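Local structure of beta sliding clamp (Streptococcus pneumoniae, 2AWA) at residues V46-T51 and S92-V97; N68-S71 and D76-L79; T145-E150 and L202-N207; L304-G309 and D330-E335. The protein probably forms a ring-shaped head-to-tail homodimer around DNA that tethers DNA polymerases and other proteins to it and so confers processivity. One frame throughout, in Å; residues are numbered along the deposited sequence.

Interaction 1 (V46-T51 and S92-V97); sequences VKIDVT and SFFINV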
loop_
_atom_site.group_PDB
_atom_site.type_symbol
_atom_site.label_atom_id
_atom_site.label_comp_id
_atom_site.label_asym_id
_atom_site.label_seq_id
_atom_site.Cartn_x
_atom_site.Cartn_y
_atom_site.Cartn_z
ATOM N N VAL B 46 -9.446 -4.947 -23.039
ATOM C CA VAL B 46 -10.850 -5.208 -22.816
ATOM C C VAL B 46 -11.535 -5.097 -24.157
ATOM O O VAL B 46 -11.101 -4.326 -25.013
ATOM C CB VAL B 46 -11.509 -4.260 -21.794
ATOM C CG1 VAL B 46 -11.202 -2.786 -22.080
ATOM C CG2 VAL B 46 -13.027 -4.514 -21.732
ATOM N N LYS B 47 -12.570 -5.912 -24.339
ATOM C CA LYS B 47 -13.364 -5.949 -25.553
ATOM C C LYS B 47 -14.707 -5.382 -25.206
ATOM O O LYS B 47 -15.271 -5.727 -24.171
ATOM C CB LYS B 47 -13.517 -7.387 -26.052
ATOM C CG LYS B 47 -14.566 -7.605 -27.141
ATOM C CD LYS B 47 -14.295 -8.915 -27.861
ATOM C CE LYS B 47 -15.556 -9.602 -28.354
ATOM N NZ LYS B 47 -16.234 -8.824 -29.397
ATOM N N ILE B 48 -15.215 -4.525 -26.089
ATOM C CA ILE B 48 -16.428 -3.753 -25.853
ATOM C C ILE B 48 -17.397 -3.961 -27.000
ATOM O O ILE B 48 -17.243 -3.353 -28.066
ATOM C CB ILE B 48 -16.103 -2.256 -25.735
ATOM C CG1 ILE B 48 -15.160 -2.024 -24.565
ATOM C CG2 ILE B 48 -17.370 -1.417 -25.533
ATOM C CD1 ILE B 48 -14.516 -0.692 -24.619
ATOM N N ASP B 49 -18.382 -4.825 -26.778
ATOM C CA ASP B 49 -19.448 -5.077 -27.739
ATOM C C ASP B 49 -20.634 -4.209 -27.392
ATOM O O ASP B 49 -21.046 -4.161 -26.241
ATOM C CB ASP B 49 -19.887 -6.537 -27.693
ATOM C CG ASP B 49 -19.041 -7.428 -28.576
ATOM O OD1 ASP B 49 -19.052 -7.218 -29.818
ATOM O OD2 ASP B 49 -18.387 -8.349 -28.030
ATOM N N VAL B 50 -21.188 -3.538 -28.393
ATOM C CA VAL B 50 -22.270 -2.615 -28.183
ATOM C C VAL B 50 -23.417 -3.047 -29.057
ATOM O O VAL B 50 -23.312 -2.985 -30.275
ATOM C CB VAL B 50 -21.858 -1.198 -28.574
ATOM C CG1 VAL B 50 -23.046 -0.237 -28.428
ATOM C CG2 VAL B 50 -20.684 -0.754 -27.737
ATOM N N THR B 51 -24.505 -3.485 -28.427
ATOM C CA THR B 51 -25.700 -3.918 -29.132
ATOM C C THR B 51 -26.877 -3.031 -28.743
ATOM O O THR B 51 -26.743 -2.153 -27.893
ATOM C CB THR B 51 -26.038 -5.406 -28.828
ATOM O OG1 THR B 51 -26.186 -5.599 -27.417
ATOM C CG2 THR B 51 -24.939 -6.326 -29.351
ATOM N N SER B 92 -5.828 -1.422 -18.819
ATOM C CA SER B 92 -5.290 -0.536 -17.768
ATOM C C SER B 92 -5.373 0.918 -18.161
ATOM O O SER B 92 -5.962 1.729 -17.449
ATOM C CB SER B 92 -3.843 -0.855 -17.460
ATOM O OG SER B 92 -3.777 -2.012 -16.680
ATOM N N PHE B 93 -4.786 1.241 -19.308
ATOM C CA PHE B 93 -4.740 2.613 -19.764
ATOM C C PHE B 93 -6.152 3.209 -19.888
ATOM O O PHE B 93 -6.439 4.259 -19.323
ATOM C CB PHE B 93 -3.993 2.697 -21.087
ATOM C CG PHE B 93 -3.653 4.080 -21.478
ATOM C CD1 PHE B 93 -2.821 4.839 -20.681
ATOM C CD2 PHE B 93 -4.163 4.641 -22.627
ATOM C CE1 PHE B 93 -2.507 6.137 -21.013
ATOM C CE2 PHE B 93 -3.847 5.942 -22.963
ATOM C CZ PHE B 93 -3.013 6.686 -22.148
ATOM N N PHE B 94 -7.031 2.513 -20.606
ATOM C CA PHE B 94 -8.375 2.992 -20.864
ATOM C C PHE B 94 -9.052 3.308 -19.560
ATOM O O PHE B 94 -9.590 4.416 -19.372
ATOM C CB PHE B 94 -9.183 1.932 -21.620
ATOM C CG PHE B 94 -10.621 2.296 -21.832
ATOM C CD1 PHE B 94 -10.969 3.499 -22.425
ATOM C CD2 PHE B 94 -11.633 1.420 -21.460
ATOM C CE1 PHE B 94 -12.308 3.829 -22.637
ATOM C CE2 PHE B 94 -12.974 1.730 -21.681
ATOM C CZ PHE B 94 -13.312 2.938 -22.259
ATOM N N ILE B 95 -8.996 2.338 -18.652
ATOM C CA ILE B 95 -9.593 2.490 -17.328
ATOM C C ILE B 95 -9.052 3.691 -16.575
ATOM O O ILE B 95 -9.835 4.452 -16.020
ATOM C CB ILE B 95 -9.472 1.215 -16.484
ATOM C CG1 ILE B 95 -10.429 0.166 -17.064
ATOM C CG2 ILE B 95 -9.820 1.507 -15.025
ATOM C CD1 ILE B 95 -10.329 -1.230 -16.459
ATOM N N ASN B 96 -7.735 3.869 -16.565
ATOM C CA ASN B 96 -7.147 5.084 -15.995
ATOM C C ASN B 96 -7.682 6.369 -16.601
ATOM O O ASN B 96 -7.868 7.358 -15.896
ATOM C CB ASN B 96 -5.624 5.101 -16.167
ATOM C CG ASN B 96 -4.936 4.256 -15.167
ATOM O OD1 ASN B 96 -5.284 4.273 -13.994
ATOM N ND2 ASN B 96 -3.947 3.503 -15.611
ATOM N N VAL B 97 -7.883 6.366 -17.912
ATOM C CA VAL B 97 -8.285 7.569 -18.607
ATOM C C VAL B 97 -9.720 7.912 -18.237
ATOM O O VAL B 97 -10.004 9.049 -17.878
ATOM C CB VAL B 97 -8.126 7.412 -20.136
ATOM C CG1 VAL B 97 -8.973 8.450 -20.898
ATOM C CG2 VAL B 97 -6.673 7.516 -20.510
#
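The apolar contact is made by F94 on one side and by V46 and I48 on the other. F94 stands on helix 91-100, and the two aliphatic residues stand on strand 45-50. V46 CG1 lies 4.3 Å from F94 CD2, and I48 CD1 lies 4.1 Å from F94 CE2. Both methyls lie obliquely by the CD2-CE2 bond of the ring. I48 and F94 reach toward each other from opposite directions. F94 has CG anti to its backbone N (chi1 175°), which carries the ring off the helix toward the strand. In I48 the CG1 branch lies beside the backbone N (chi1 -61°), and its terminal methyl makes the contact.

This is helix-on-sheet packing within the N-terminal domain, which has the DNA clamp fold. L89 of the neighbouring strand 85-90 touches both I48 and F94. L27 of helix 20-31 and L127 of strand 123-128 also pack on F94. The ring is buried among residues of helix 20-31 and of strands from two sheets.

The polar contacts lie on the other face of strand 45-50. K47 NZ and D49 OD2 form a salt bridge 2.6 Å long. The lysine meets the syn side of the carboxylate, 29° out of its plane. S86 OG has weak hydrogen bonds to both K47 NZ and D49 OD1.

The helix also faces the dimer partner. F93 packs on V320 of the second subunit, and V97 packs on L292 of the second subunit.

Interaction 2 (N68-S71 and D76-L79); sequences NFIS and DAGL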
loop_
_atom_site.group_PDB
_atom_site.type_symbol
_atom_site.label_atom_id
_atom_site.label_comp_id
_atom_site.label_asym_id
_atom_site.label_seq_id
_atom_site.Cartn_x
_atom_site.Cartn_y
_atom_site.Cartn_z
ATOM N N ASN B 68 -19.201 -8.822 -18.440
ATOM C CA ASN B 68 -20.008 -7.894 -17.665
ATOM C C ASN B 68 -20.864 -7.021 -18.588
ATOM O O ASN B 68 -20.359 -6.189 -19.331
ATOM C CB ASN B 68 -19.078 -7.028 -16.834
ATOM C CG ASN B 68 -19.763 -6.362 -15.700
ATOM O OD1 ASN B 68 -20.948 -6.579 -15.430
ATOM N ND2 ASN B 68 -19.017 -5.535 -15.010
ATOM N N PHE B 69 -22.164 -7.221 -18.506
ATOM C CA PHE B 69 -23.130 -6.549 -19.356
ATOM C C PHE B 69 -23.791 -5.357 -18.636
ATOM O O PHE B 69 -24.247 -5.483 -17.504
ATOM C CB PHE B 69 -24.162 -7.607 -19.759
ATOM C CG PHE B 69 -25.361 -7.080 -20.442
ATOM C CD1 PHE B 69 -25.302 -6.682 -21.767
ATOM C CD2 PHE B 69 -26.583 -7.041 -19.787
ATOM C CE1 PHE B 69 -26.450 -6.229 -22.436
ATOM C CE2 PHE B 69 -27.733 -6.601 -20.448
ATOM C CZ PHE B 69 -27.659 -6.193 -21.774
ATOM N N ILE B 70 -23.820 -4.203 -19.298
ATOM C CA ILE B 70 -24.599 -3.047 -18.840
ATOM C C ILE B 70 -25.762 -2.871 -19.796
ATOM O O ILE B 70 -25.548 -2.539 -20.945
ATOM C CB ILE B 70 -23.765 -1.736 -18.875
ATOM C CG1 ILE B 70 -22.448 -1.909 -18.145
ATOM C CG2 ILE B 70 -24.556 -0.577 -18.270
ATOM C CD1 ILE B 70 -21.426 -0.829 -18.462
ATOM N N SER B 71 -26.987 -3.091 -19.345
ATOM C CA SER B 71 -28.151 -2.930 -20.236
ATOM C C SER B 71 -28.575 -1.457 -20.398
ATOM O O SER B 71 -28.507 -0.663 -19.450
ATOM C CB SER B 71 -29.350 -3.725 -19.735
ATOM O OG SER B 71 -30.192 -2.909 -18.956
ATOM N N ASP B 76 -29.697 3.491 -13.687
ATOM C CA ASP B 76 -28.482 4.088 -13.113
ATOM C C ASP B 76 -27.374 4.325 -14.139
ATOM O O ASP B 76 -26.493 5.175 -13.927
ATOM C CB ASP B 76 -27.933 3.210 -11.979
ATOM C CG ASP B 76 -28.893 3.101 -10.799
ATOM O OD1 ASP B 76 -29.932 3.804 -10.785
ATOM O OD2 ASP B 76 -28.603 2.302 -9.880
ATOM N N ALA B 77 -27.406 3.567 -15.234
ATOM C CA ALA B 77 -26.379 3.683 -16.266
ATOM C C ALA B 77 -26.481 4.988 -17.041
ATOM O O ALA B 77 -25.483 5.483 -17.534
ATOM C CB ALA B 77 -26.448 2.510 -17.219
ATOM N N GLY B 78 -27.677 5.548 -17.159
ATOM C CA GLY B 78 -27.890 6.645 -18.101
ATOM C C GLY B 78 -27.250 6.327 -19.450
ATOM O O GLY B 78 -26.440 7.105 -19.964
ATOM N N LEU B 79 -27.612 5.171 -20.009
ATOM C CA LEU B 79 -26.955 4.637 -21.193
ATOM C C LEU B 79 -27.788 4.940 -22.413
ATOM O O LEU B 79 -28.905 4.437 -22.528
ATOM C CB LEU B 79 -26.772 3.128 -21.057
ATOM C CG LEU B 79 -26.217 2.355 -22.261
ATOM C CD1 LEU B 79 -24.902 2.941 -22.797
ATOM C CD2 LEU B 79 -26.017 0.891 -21.876
#
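I70 and L79 meet across a short loop connection, with A77 beside them. The loop leads from strand 64-71 to strand 80-83 in the N-terminal domain. The two strands belong to different sheets of the clamp fold, so the connection passes from one sheet to the other. Contact is by apolar groups, and no hydrogen bond joins the two segments.

The CG2 methyl of I70 is central. It lies 3.8 Å from A77 CB and 4.2 Å from L79 CD2. One branch of the isoleucine therefore serves both partners. The side chains of I70 and L79 run at a slant to one another. In I70 the CG2 branch is anti to the backbone N, while CG1 lies beside that N (chi1 -52°). L79 has its CG anti to its own backbone N (chi1 174°), which extends the side chain toward the strand end.

Further out, I70 also packs on L22 and A26 of helix 20-31 and on I18 of strand 15-19. L79 packs on I55 of strand 54-60 and on F16 of strand 15-19. The three touching side chains are buried.

The backbone positions these groups. The backbone of I70 is hydrogen-bonded to I55 in the sheet, and that of A77 to N19. S71 OG has a weak hydrogen bond to N74 N inside the turn. G78 has positive phi (46°), between the two residues that point toward the strand. S71 has its CB directed away from the loop and contributes main chain. L79 CD2 rests on the main chain where I70 and S71 join, 3.6 Å from I70 O and 3.8 Å from S71 C.

Interaction 3 (T145-E150 and L202-N207); sequences TPLILE and LTLEKN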
loop_
_atom_site.group_PDB
_atom_site.type_symbol
_atom_site.label_atom_id
_atom_site.label_comp_id
_atom_site.label_asym_id
_atom_site.label_seq_id
_atom_site.Cartn_x
_atom_site.Cartn_y
_atom_site.Cartn_z
ATOM N N THR B 145 -29.100 -27.516 -16.617
ATOM C CA THR B 145 -29.814 -27.158 -15.393
ATOM C C THR B 145 -28.819 -26.488 -14.431
ATOM O O THR B 145 -27.799 -27.085 -14.066
ATOM C CB THR B 145 -30.437 -28.395 -14.710
ATOM O OG1 THR B 145 -31.565 -28.859 -15.479
ATOM C CG2 THR B 145 -30.878 -28.066 -13.267
ATOM N N PRO B 146 -29.116 -25.243 -14.021
ATOM C CA PRO B 146 -28.209 -24.525 -13.147
ATOM C C PRO B 146 -28.268 -25.042 -11.721
ATOM O O PRO B 146 -29.256 -25.651 -11.318
ATOM C CB PRO B 146 -28.732 -23.093 -13.210
ATOM C CG PRO B 146 -30.169 -23.231 -13.496
ATOM C CD PRO B 146 -30.321 -24.456 -14.341
ATOM N N LEU B 147 -27.196 -24.821 -10.982
ATOM C CA LEU B 147 -27.176 -25.033 -9.542
ATOM C C LEU B 147 -27.214 -23.641 -8.959
ATOM O O LEU B 147 -26.455 -22.781 -9.388
ATOM C CB LEU B 147 -25.890 -25.755 -9.111
ATOM C CG LEU B 147 -25.422 -25.655 -7.644
ATOM C CD1 LEU B 147 -26.311 -26.393 -6.684
ATOM C CD2 LEU B 147 -24.041 -26.198 -7.521
ATOM N N ILE B 148 -28.088 -23.400 -7.992
ATOM C CA ILE B 148 -28.207 -22.074 -7.403
ATOM C C ILE B 148 -27.706 -22.086 -5.972
ATOM O O ILE B 148 -28.213 -22.818 -5.141
ATOM C CB ILE B 148 -29.649 -21.542 -7.475
ATOM C CG1 ILE B 148 -30.148 -21.617 -8.915
ATOM C CG2 ILE B 148 -29.710 -20.096 -6.978
ATOM C CD1 ILE B 148 -31.479 -20.931 -9.148
ATOM N N LEU B 149 -26.697 -21.267 -5.699
ATOM C CA LEU B 149 -26.179 -21.130 -4.349
ATOM C C LEU B 149 -26.187 -19.672 -3.948
ATOM O O LEU B 149 -25.876 -18.774 -4.752
ATOM C CB LEU B 149 -24.746 -21.686 -4.224
ATOM C CG LEU B 149 -24.544 -23.140 -4.660
ATOM C CD1 LEU B 149 -23.066 -23.544 -4.662
ATOM C CD2 LEU B 149 -25.362 -24.079 -3.772
ATOM N N GLU B 150 -26.549 -19.458 -2.689
ATOM C CA GLU B 150 -26.396 -18.168 -2.055
ATOM C C GLU B 150 -24.889 -17.821 -2.148
ATOM O O GLU B 150 -24.041 -18.656 -1.855
ATOM C CB GLU B 150 -26.938 -18.257 -0.611
ATOM C CG GLU B 150 -27.187 -16.922 0.090
ATOM N N LEU B 202 -21.579 -29.053 3.820
ATOM C CA LEU B 202 -22.922 -28.494 4.003
ATOM C C LEU B 202 -23.939 -29.483 3.518
ATOM O O LEU B 202 -23.605 -30.369 2.739
ATOM C CB LEU B 202 -23.123 -27.279 3.124
ATOM C CG LEU B 202 -22.297 -26.062 3.438
ATOM C CD1 LEU B 202 -22.478 -25.085 2.292
ATOM C CD2 LEU B 202 -22.722 -25.464 4.786
ATOM N N THR B 203 -25.189 -29.281 3.942
ATOM C CA THR B 203 -26.335 -29.876 3.283
ATOM C C THR B 203 -27.113 -28.774 2.570
ATOM O O THR B 203 -27.535 -27.808 3.195
ATOM C CB THR B 203 -27.246 -30.570 4.277
ATOM O OG1 THR B 203 -26.496 -31.572 4.973
ATOM C CG2 THR B 203 -28.412 -31.219 3.558
ATOM N N LEU B 204 -27.294 -28.920 1.259
ATOM C CA LEU B 204 -28.026 -27.936 0.467
ATOM C C LEU B 204 -29.495 -27.991 0.853
ATOM O O LEU B 204 -30.052 -29.080 1.006
ATOM C CB LEU B 204 -27.853 -28.211 -1.032
ATOM C CG LEU B 204 -26.418 -28.182 -1.602
ATOM C CD1 LEU B 204 -26.435 -28.358 -3.115
ATOM C CD2 LEU B 204 -25.675 -26.898 -1.239
ATOM N N GLU B 205 -30.118 -26.829 1.037
ATOM C CA GLU B 205 -31.538 -26.789 1.421
ATOM C C GLU B 205 -32.441 -27.462 0.366
ATOM O O GLU B 205 -33.446 -28.082 0.718
ATOM C CB GLU B 205 -32.010 -25.351 1.703
ATOM N N LYS B 206 -32.058 -27.338 -0.909
ATOM C CA LYS B 206 -32.752 -27.962 -2.041
ATOM C C LYS B 206 -31.825 -28.924 -2.812
ATOM O O LYS B 206 -30.597 -28.737 -2.858
ATOM C CB LYS B 206 -33.300 -26.880 -2.988
ATOM N N ASN B 207 -32.422 -29.942 -3.428
ATOM C CA ASN B 207 -31.666 -30.984 -4.131
ATOM C C ASN B 207 -31.203 -30.578 -5.522
ATOM O O ASN B 207 -31.883 -29.830 -6.215
ATOM C CB ASN B 207 -32.500 -32.269 -4.227
ATOM C CG ASN B 207 -32.592 -32.998 -2.898
ATOM O OD1 ASN B 207 -31.849 -32.687 -1.948
ATOM N ND2 ASN B 207 -33.490 -33.972 -2.817
HETATM O O HOH W 1 -29.389 -25.933 -4.362
#
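L204 has CG anti to its carbonyl carbon (chi1 -60°), and this sets its two methyls against L147 and L149. L147 uses the other arrangement, with CG anti to the backbone N (chi1 159°). L147 and L149 start off to the side, and their terminal methyls bend in to L204.

The methyls are shared out. L204 CD1 lies 4.1 Å from L147 CD1. L204 CD2 lies 3.8 Å from L149 CD2. Each of the two leucines crosses L204 at about a right angle. All three are buried, and no direct hydrogen bond links the segments.

A water lies between the backbones. It donates weak hydrogen bonds to I148 O and K206 O, each 3.4 Å from the water oxygen. This is a loose bridge beside the leucine cluster.

Neighbours extend the apolar core. L147 touches F238 and L149 touches I236, both on strand 233-238. L149 also meets L154 on helix 151-161. Backbone pairing of L147 with I236 and of L149 with V234 holds the strand in its sheet.

Strand 147-150 is an outermost strand of one sheet. L204 follows the end of strand 196-203, which belongs to another sheet. The leucines thus pack the edge strand of one sheet against the loop leaving the other, within the central domain of the DNA clamp fold.

Interaction 4 (L304-G309 and D330-E335); sequences LEIKDG and DQVTGE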
loop_
_atom_site.group_PDB
_atom_site.type_symbol
_atom_site.label_atom_id
_atom_site.label_comp_id
_atom_site.label_asym_id
_atom_site.label_seq_id
_atom_site.Cartn_x
_atom_site.Cartn_y
_atom_site.Cartn_z
ATOM N N LEU B 304 5.052 -26.724 20.770
ATOM C CA LEU B 304 4.091 -26.688 21.855
ATOM C C LEU B 304 4.495 -27.744 22.840
ATOM O O LEU B 304 4.737 -28.892 22.453
ATOM C CB LEU B 304 2.665 -26.980 21.385
ATOM C CG LEU B 304 1.799 -25.806 20.977
ATOM C CD1 LEU B 304 0.360 -26.260 20.845
ATOM C CD2 LEU B 304 1.910 -24.691 21.995
ATOM N N GLU B 305 4.585 -27.346 24.104
ATOM C CA GLU B 305 4.795 -28.277 25.193
ATOM C C GLU B 305 3.551 -28.290 26.081
ATOM O O GLU B 305 3.077 -27.257 26.512
ATOM C CB GLU B 305 6.038 -27.872 25.986
ATOM C CG GLU B 305 6.582 -28.952 26.910
ATOM C CD GLU B 305 7.367 -28.361 28.072
ATOM O OE1 GLU B 305 8.134 -27.397 27.843
ATOM O OE2 GLU B 305 7.210 -28.847 29.217
ATOM N N ILE B 306 3.008 -29.467 26.328
ATOM C CA ILE B 306 1.825 -29.599 27.163
ATOM C C ILE B 306 2.110 -30.534 28.347
ATOM O O ILE B 306 2.123 -31.741 28.176
ATOM C CB ILE B 306 0.646 -30.141 26.324
ATOM C CG1 ILE B 306 0.453 -29.285 25.061
ATOM C CG2 ILE B 306 -0.643 -30.173 27.149
ATOM C CD1 ILE B 306 -0.016 -30.061 23.886
ATOM N N LYS B 307 2.343 -29.972 29.528
ATOM C CA LYS B 307 2.625 -30.752 30.734
ATOM C C LYS B 307 1.685 -30.376 31.876
ATOM O O LYS B 307 1.662 -29.223 32.317
ATOM C CB LYS B 307 4.078 -30.550 31.196
ATOM N N ASP B 308 0.930 -31.365 32.348
ATOM C CA ASP B 308 0.013 -31.248 33.498
ATOM C C ASP B 308 -0.931 -30.032 33.444
ATOM O O ASP B 308 -1.064 -29.295 34.423
ATOM C CB ASP B 308 0.793 -31.303 34.829
ATOM C CG ASP B 308 -0.044 -31.864 35.989
ATOM N N GLY B 309 -1.586 -29.841 32.298
ATOM C CA GLY B 309 -2.576 -28.766 32.119
ATOM C C GLY B 309 -1.995 -27.458 31.605
ATOM O O GLY B 309 -2.730 -26.578 31.140
ATOM N N ASP B 330 -8.911 -22.631 27.750
ATOM C CA ASP B 330 -10.218 -22.949 28.308
ATOM C C ASP B 330 -10.157 -24.337 28.949
ATOM O O ASP B 330 -10.671 -24.533 30.039
ATOM C CB ASP B 330 -11.310 -22.880 27.215
ATOM C CG ASP B 330 -12.714 -23.198 27.740
ATOM O OD1 ASP B 330 -13.155 -22.547 28.712
ATOM O OD2 ASP B 330 -13.395 -24.094 27.172
ATOM N N GLN B 331 -9.497 -25.286 28.300
ATOM C CA GLN B 331 -9.554 -26.690 28.730
ATOM C C GLN B 331 -8.421 -27.521 28.145
ATOM O O GLN B 331 -8.132 -27.404 26.961
ATOM C CB GLN B 331 -10.887 -27.307 28.289
ATOM C CG GLN B 331 -11.041 -28.784 28.656
ATOM C CD GLN B 331 -12.465 -29.300 28.479
ATOM O OE1 GLN B 331 -13.213 -29.422 29.448
ATOM N NE2 GLN B 331 -12.841 -29.604 27.237
ATOM N N VAL B 332 -7.796 -28.362 28.961
ATOM C CA VAL B 332 -6.834 -29.338 28.458
ATOM C C VAL B 332 -7.197 -30.706 28.977
ATOM O O VAL B 332 -7.297 -30.896 30.183
ATOM C CB VAL B 332 -5.409 -29.036 28.912
ATOM C CG1 VAL B 332 -4.446 -30.104 28.399
ATOM C CG2 VAL B 332 -4.987 -27.667 28.433
ATOM N N THR B 333 -7.404 -31.651 28.066
ATOM C CA THR B 333 -7.669 -33.034 28.428
ATOM C C THR B 333 -6.599 -33.926 27.843
ATOM O O THR B 333 -5.905 -33.553 26.899
ATOM C CB THR B 333 -9.003 -33.554 27.849
ATOM O OG1 THR B 333 -8.935 -33.541 26.418
ATOM C CG2 THR B 333 -10.196 -32.732 28.332
ATOM N N GLY B 334 -6.504 -35.129 28.389
ATOM C CA GLY B 334 -5.675 -36.168 27.813
ATOM C C GLY B 334 -4.309 -36.177 28.439
ATOM O O GLY B 334 -4.155 -35.812 29.599
ATOM N N GLU B 335 -3.309 -36.572 27.667
ATOM C CA GLU B 335 -1.987 -36.787 28.219
ATOM C C GLU B 335 -1.021 -35.726 27.756
ATOM O O GLU B 335 -1.322 -34.938 26.869
ATOM C CB GLU B 335 -1.478 -38.196 27.902
ATOM C CG GLU B 335 -1.523 -38.599 26.437
ATOM C CD GLU B 335 -1.116 -40.055 26.229
ATOM O OE1 GLU B 335 -1.193 -40.849 27.210
ATOM O OE2 GLU B 335 -0.720 -40.395 25.082
#
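The apolar contact joins I306 and V332 in the C-terminal domain of the clamp fold. I306 is on strand 302-307 and V332 is on strand 331-334. These strands belong to two different sheets, so the pair packs between sheets. I306 CG2 lies 4.0 Å from V332 CG1. The two side chains meet at a slant. V332 has CG1 anti to its backbone N (chi1 178°), which presents that methyl to the isoleucine. In I306 the touching CG2 is likewise anti to the backbone N.

The same apolar patch goes on beyond the pair. I276 of strand 274-279 and V311 of strand 310-317 each touch both I306 and V332. L337 adds to the I306 side. I306 is buried, whereas V332 is only partly so, and G309 is exposed.

Backbone features shape both segments. Strand 331-334 is the outermost strand of its sheet within the chain. It pairs with strand 274-279. At the start of this pairing D330 and Q331 both face T277, a classic beta bulge. T333 OG1 is hydrogen-bonded to T275 OG1. At the turn after strand 302-307, D308 N is hydrogen-bonded to D336 OD1.

The contact of side chain with main chain is made by the other valine branch. V332 CG2 rests against the turn, 3.7 Å from G309 O.

How the interactions relate
Interactions 1 and 2 share the N-terminal domain, with centres about 14 Å apart, and interaction 2 falls within the chain span between the segments of interaction 1. Interaction 3 follows in the central domain and interaction 4 in the C-terminal domain. The centre of interaction 3 is about 29 Å from that of interaction 2 and about 42 Å from that of interaction 4. Strands 45-50, 64-71 and 147-150 lie in one eight-stranded sheet, which thus spans the first two domains. Strands 196-203 and 331-334 share a nine-stranded sheet that spans the last two. Interactions 1 and 4 are about 60 Å apart between centres. Sheets that run across both domain junctions tie the three domains into one continuous arc, half of the dimer ring.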